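Local atomic coordinates of SAV1430 (Staphylococcus aureus subsp. aureus Mu50, PDB entry 2FFM), a protein that is of unknown function but belongs to the Nfu/NifU N-terminal scaffold family, consistent with a part in iron-sulfur cluster assembly. Residues T32-S37 with F41-L46; E21-E24 with T30-K33. One frame throughout, in Å; residues are numbered along the deposited sequence.

Contact 1: residues T32-S37 with F41-L46; sequences TKVDDS and FINDIL
Val-34 and Asn-43 bring the two backbones closest, with 4.9 Å between their CA atoms. The loop 32-37 is drawn out where it passes the helix: Val-34 has phi -84° and psi 145°, values of an extended chain, and no clear backbone hydrogen bond joins it to 41-46. The second segment is helical, as the bond from Ile-45 N to Phe-41 O (3.1 Å) attests.

The side chains of Val-34 and Leu-46 pass one another in opposite directions. With CG1 set beside its own backbone N (chi1 -48°), Val-34 lays this methyl over the helix, where it meets Leu-46 CB at 3.4 Å, near the carbonyl oxygen of Asn-43. Leu-46 reaches the other way along the loop, and its CD2 rests against the peptide of Lys-33, 3.3 Å from Lys-33 C. Asn-43, one turn before Leu-46, also packs on Val-34: its CB is 3.9 Å from Val-34 CB, and its amide group lies alongside the backbone of Val-34 and Asp-35. The 241 Å² buried in total is modest, at the protein surface.

Leu-46 and Ile-45 touch Ile-54 of strand 51-57, Thr-32 touches Ser-53 there, and Gln-38 bonds weakly to Lys-33 O. This is local packing within a strand-loop-helix connection: the loop leaving edge strand 29-31 lies against helix 40-46, which packs on strand 51-57.

Contact 2: residues E21-E24 with T30-K33; sequences ESRE and TYTK
Arg-23 and Tyr-31 meet only through the ends of their side chains, a long reach across a wide separation of backbones. The nearest CA atoms of the two segments, those of Arg-23 and Thr-30, are 13.6 Å apart, and the surface buried between the segments is just 51 Å².

Along 21-24 the chain has left strand 14-19 without entering another regular element. Ser-22 brings its side chain against Asp-59, and the backbone of Arg-23 is hydrogen-bonded to Met-58, which places this part of the loop beside the turn between strands 51-57 and 60-65.

At Arg-23 the side chain runs toward the other segment. It is extended from CG to NE, so that Arg-23 NH2 lies 6.9 Å from Arg-23 CA; at the end the guanidinium swings aside about the CD-NE bond (chi4 -72°). From the opposite direction comes Tyr-31. Arg-23 NH2 donates a hydrogen bond to Tyr-31 OH over 3.3 Å, a fairly long separation, with an N-H...O angle of 150°. The hydroxyl oxygen sits at the guanidinium edge, in its plane, while the guanidinium and the ring are inclined by 42°. The two flat groups therefore meet through polar atoms, and the evidence is for a hydrogen bond at the guanidinium edge, not a stack.

The same NH2 also forms a salt bridge with Asp-29 OD2, the stronger polar partner of Arg-23. The phenol, presumably neutral, adds a second acceptor. The chemistry implies that a salt bridge and a hydrogen bond join loop 21-24 to strand 29-31: the carboxylate would balance the arginine's charge, and the tyrosine bond, though long, may help to set how its guanidinium is turned.

In the fold
From the N terminus, the chain makes strands 3-8 and 14-19, then enters the loop containing 21-24. Contact 2 closes that loop onto strand 29-31, one edge of the antiparallel sheet. Contact 1 follows directly, closing the loop between this strand and helix 40-46. The two share Thr-32 and Lys-33, but their touching residues fall one pair after the other, so the closures run in series, neither nesting nor crossing. Tyr-31 links them: its CD1 packs 3.6 Å from Ile-42 CG2 of the helix. Together they tie the loop after strand 14-19, edge strand 29-31 and helix 40-46 into one corner of the fold.

Contact 1: residues T32-S37 with F41-L46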
loop_
_atom_site.group_PDB
_atom_site.type_symbol
_atom_site.label_atom_id
_atom_site.label_comp_id
_atom_site.label_asym_id
_atom_site.label_seq_id
_atom_site.Cartn_x
_atom_site.Cartn_y
_atom_site.Cartn_z
ATOM N N THR A 32 -0.152 -9.201 4.633
ATOM C CA THR A 32 1.106 -9.081 5.356
ATOM C C THR A 32 2.255 -9.792 4.651
ATOM O O THR A 32 3.421 -9.527 4.937
ATOM C CB THR A 32 0.968 -9.637 6.799
ATOM O OG1 THR A 32 0.555 -11.004 6.737
ATOM C CG2 THR A 32 -0.054 -8.837 7.588
ATOM N N LYS A 33 1.922 -10.688 3.727
ATOM C CA LYS A 33 2.928 -11.450 2.984
ATOM C C LYS A 33 2.480 -11.710 1.545
ATOM O O LYS A 33 1.285 -11.752 1.260
ATOM C CB LYS A 33 3.194 -12.787 3.682
ATOM C CG LYS A 33 1.936 -13.626 3.959
ATOM C CD LYS A 33 2.277 -14.957 4.656
ATOM C CE LYS A 33 1.025 -15.720 5.125
ATOM N NZ LYS A 33 0.237 -14.998 6.182
ATOM N N VAL A 34 3.435 -11.902 0.642
ATOM C CA VAL A 34 3.097 -12.141 -0.754
ATOM C C VAL A 34 2.760 -13.597 -1.072
ATOM O O VAL A 34 3.325 -14.523 -0.482
ATOM C CB VAL A 34 4.245 -11.708 -1.693
ATOM C CG1 VAL A 34 4.733 -10.317 -1.314
ATOM C CG2 VAL A 34 5.377 -12.705 -1.636
ATOM N N ASP A 35 1.814 -13.778 -1.992
ATOM C CA ASP A 35 1.413 -15.097 -2.472
ATOM C C ASP A 35 0.511 -14.951 -3.687
ATOM O O ASP A 35 -0.191 -13.959 -3.847
ATOM C CB ASP A 35 0.732 -15.939 -1.385
ATOM C CG ASP A 35 -0.651 -15.466 -1.054
ATOM O OD1 ASP A 35 -1.542 -16.326 -0.864
ATOM O OD2 ASP A 35 -0.843 -14.238 -0.969
ATOM N N ASP A 36 0.555 -15.961 -4.543
ATOM C CA ASP A 36 -0.188 -15.981 -5.794
ATOM C C ASP A 36 -1.677 -15.598 -5.788
ATOM O O ASP A 36 -2.198 -15.188 -6.822
ATOM C CB ASP A 36 -0.021 -17.357 -6.431
ATOM C CG ASP A 36 -0.599 -18.460 -5.574
ATOM O OD1 ASP A 36 -0.100 -18.660 -4.447
ATOM O OD2 ASP A 36 -1.557 -19.120 -6.023
ATOM N N SER A 37 -2.363 -15.721 -4.654
ATOM C CA SER A 37 -3.782 -15.383 -4.609
ATOM C C SER A 37 -4.061 -13.879 -4.617
ATOM O O SER A 37 -5.049 -13.430 -5.203
ATOM C CB SER A 37 -4.462 -16.023 -3.388
ATOM O OG SER A 37 -3.955 -15.512 -2.172
ATOM N N PHE A 41 -0.119 -6.144 -8.105
ATOM C CA PHE A 41 0.448 -4.908 -7.598
ATOM C C PHE A 41 0.613 -5.011 -6.079
ATOM O O PHE A 41 1.550 -4.445 -5.517
ATOM C CB PHE A 41 -0.397 -3.684 -8.020
ATOM C CG PHE A 41 -1.607 -3.456 -7.186
ATOM C CD1 PHE A 41 -2.811 -4.084 -7.493
ATOM C CD2 PHE A 41 -1.531 -2.639 -6.062
ATOM C CE1 PHE A 41 -3.937 -3.893 -6.693
ATOM C CE2 PHE A 41 -2.641 -2.436 -5.251
ATOM C CZ PHE A 41 -3.849 -3.066 -5.558
ATOM N N ILE A 42 -0.262 -5.781 -5.430
ATOM C CA ILE A 42 -0.192 -5.976 -3.981
ATOM C C ILE A 42 1.073 -6.730 -3.546
ATOM O O ILE A 42 1.665 -6.412 -2.505
ATOM C CB ILE A 42 -1.417 -6.743 -3.454
ATOM C CG1 ILE A 42 -2.683 -5.888 -3.622
ATOM C CG2 ILE A 42 -1.198 -7.135 -2.014
ATOM C CD1 ILE A 42 -2.761 -4.675 -2.712
ATOM N N ASN A 43 1.489 -7.729 -4.323
ATOM C CA ASN A 43 2.705 -8.473 -3.976
ATOM C C ASN A 43 3.933 -7.624 -4.278
ATOM O O ASN A 43 4.958 -7.754 -3.625
ATOM C CB ASN A 43 2.821 -9.782 -4.774
ATOM C CG ASN A 43 1.783 -10.806 -4.382
ATOM O OD1 ASN A 43 1.352 -11.608 -5.216
ATOM N ND2 ASN A 43 1.381 -10.800 -3.112
ATOM N N ASP A 44 3.838 -6.762 -5.284
ATOM C CA ASP A 44 4.989 -5.948 -5.600
ATOM C C ASP A 44 5.236 -4.925 -4.514
ATOM O O ASP A 44 6.379 -4.624 -4.199
ATOM C CB ASP A 44 4.831 -5.275 -6.962
ATOM C CG ASP A 44 4.932 -6.272 -8.119
ATOM O OD1 ASP A 44 5.399 -7.422 -7.904
ATOM O OD2 ASP A 44 4.557 -5.905 -9.253
ATOM N N ILE A 45 4.171 -4.407 -3.916
ATOM C CA ILE A 45 4.332 -3.430 -2.854
ATOM C C ILE A 45 4.951 -4.092 -1.621
ATOM O O ILE A 45 5.880 -3.553 -1.029
ATOM C CB ILE A 45 2.975 -2.770 -2.502
ATOM C CG1 ILE A 45 2.469 -1.992 -3.719
ATOM C CG2 ILE A 45 3.126 -1.848 -1.295
ATOM C CD1 ILE A 45 1.156 -1.265 -3.513
ATOM N N LEU A 46 4.446 -5.258 -1.237
ATOM C CA LEU A 46 4.989 -5.971 -0.082
ATOM C C LEU A 46 6.488 -6.282 -0.202
ATOM O O LEU A 46 7.206 -6.265 0.790
ATOM C CB LEU A 46 4.223 -7.277 0.137
ATOM C CG LEU A 46 2.919 -7.201 0.922
ATOM C CD1 LEU A 46 2.044 -6.099 0.369
ATOM C CD2 LEU A 46 2.212 -8.544 0.839
#

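Contact 2: residues E21-E24 with T30-K33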
loop_
_atom_site.group_PDB
_atom_site.type_symbol
_atom_site.label_atom_id
_atom_site.label_comp_id
_atom_site.label_asym_id
_atom_site.label_seq_id
_atom_site.Cartn_x
_atom_site.Cartn_y
_atom_site.Cartn_z
ATOM N N GLU A 21 -8.808 3.244 -9.483
ATOM C CA GLU A 21 -9.643 2.054 -9.598
ATOM C C GLU A 21 -10.104 1.602 -8.210
ATOM O O GLU A 21 -9.287 1.253 -7.357
ATOM C CB GLU A 21 -8.855 0.934 -10.285
ATOM C CG GLU A 21 -9.712 -0.033 -11.076
ATOM C CD GLU A 21 -8.884 -1.023 -11.878
ATOM O OE1 GLU A 21 -8.021 -0.579 -12.668
ATOM O OE2 GLU A 21 -9.100 -2.247 -11.725
ATOM N N SER A 22 -11.418 1.620 -7.998
ATOM C CA SER A 22 -12.017 1.232 -6.724
ATOM C C SER A 22 -12.225 -0.281 -6.632
ATOM O O SER A 22 -12.213 -0.979 -7.647
ATOM C CB SER A 22 -13.353 1.957 -6.542
ATOM O OG SER A 22 -13.871 1.760 -5.244
ATOM N N ARG A 23 -12.411 -0.780 -5.410
ATOM C CA ARG A 23 -12.615 -2.210 -5.163
ATOM C C ARG A 23 -14.070 -2.610 -5.434
ATOM O O ARG A 23 -14.998 -1.849 -5.149
ATOM C CB ARG A 23 -12.238 -2.520 -3.717
ATOM C CG ARG A 23 -11.481 -3.809 -3.523
ATOM C CD ARG A 23 -10.643 -3.732 -2.255
ATOM N NE ARG A 23 -9.901 -4.961 -2.001
ATOM C CZ ARG A 23 -10.454 -6.096 -1.591
ATOM N NH1 ARG A 23 -11.763 -6.162 -1.382
ATOM N NH2 ARG A 23 -9.698 -7.167 -1.397
ATOM N N GLU A 24 -14.269 -3.801 -5.987
ATOM C CA GLU A 24 -15.617 -4.280 -6.301
ATOM C C GLU A 24 -16.426 -4.643 -5.059
ATOM O O GLU A 24 -17.594 -4.262 -4.940
ATOM C CB GLU A 24 -15.546 -5.488 -7.234
ATOM C CG GLU A 24 -16.898 -6.029 -7.653
ATOM C CD GLU A 24 -16.804 -6.953 -8.852
ATOM O OE1 GLU A 24 -17.834 -7.577 -9.201
ATOM O OE2 GLU A 24 -15.705 -7.053 -9.450
ATOM N N THR A 30 -6.303 -7.351 4.503
ATOM C CA THR A 30 -5.030 -6.929 5.070
ATOM C C THR A 30 -3.996 -7.964 4.651
ATOM O O THR A 30 -4.058 -9.124 5.063
ATOM C CB THR A 30 -5.079 -6.859 6.608
ATOM O OG1 THR A 30 -6.161 -6.013 7.005
ATOM C CG2 THR A 30 -3.777 -6.293 7.163
ATOM N N TYR A 31 -3.054 -7.536 3.819
ATOM C CA TYR A 31 -2.015 -8.421 3.325
ATOM C C TYR A 31 -0.708 -8.156 4.031
ATOM O O TYR A 31 -0.207 -7.035 4.026
ATOM C CB TYR A 31 -1.831 -8.217 1.831
ATOM C CG TYR A 31 -3.125 -8.157 1.064
ATOM C CD1 TYR A 31 -3.621 -6.940 0.605
ATOM C CD2 TYR A 31 -3.822 -9.327 0.746
ATOM C CE1 TYR A 31 -4.774 -6.879 -0.171
ATOM C CE2 TYR A 31 -4.981 -9.286 -0.028
ATOM C CZ TYR A 31 -5.449 -8.055 -0.487
ATOM O OH TYR A 31 -6.560 -8.013 -1.293
ATOM N N THR A 32 -0.152 -9.201 4.633
ATOM C CA THR A 32 1.106 -9.081 5.356
ATOM C C THR A 32 2.255 -9.792 4.651
ATOM O O THR A 32 3.421 -9.527 4.937
ATOM C CB THR A 32 0.968 -9.637 6.799
ATOM O OG1 THR A 32 0.555 -11.004 6.737
ATOM C CG2 THR A 32 -0.054 -8.837 7.588
ATOM N N LYS A 33 1.922 -10.688 3.727
ATOM C CA LYS A 33 2.928 -11.450 2.984
ATOM C C LYS A 33 2.480 -11.710 1.545
ATOM O O LYS A 33 1.285 -11.752 1.260
ATOM C CB LYS A 33 3.194 -12.787 3.682
ATOM C CG LYS A 33 1.936 -13.626 3.959
ATOM C CD LYS A 33 2.277 -14.957 4.656
ATOM C CE LYS A 33 1.025 -15.720 5.125
ATOM N NZ LYS A 33 0.237 -14.998 6.182
#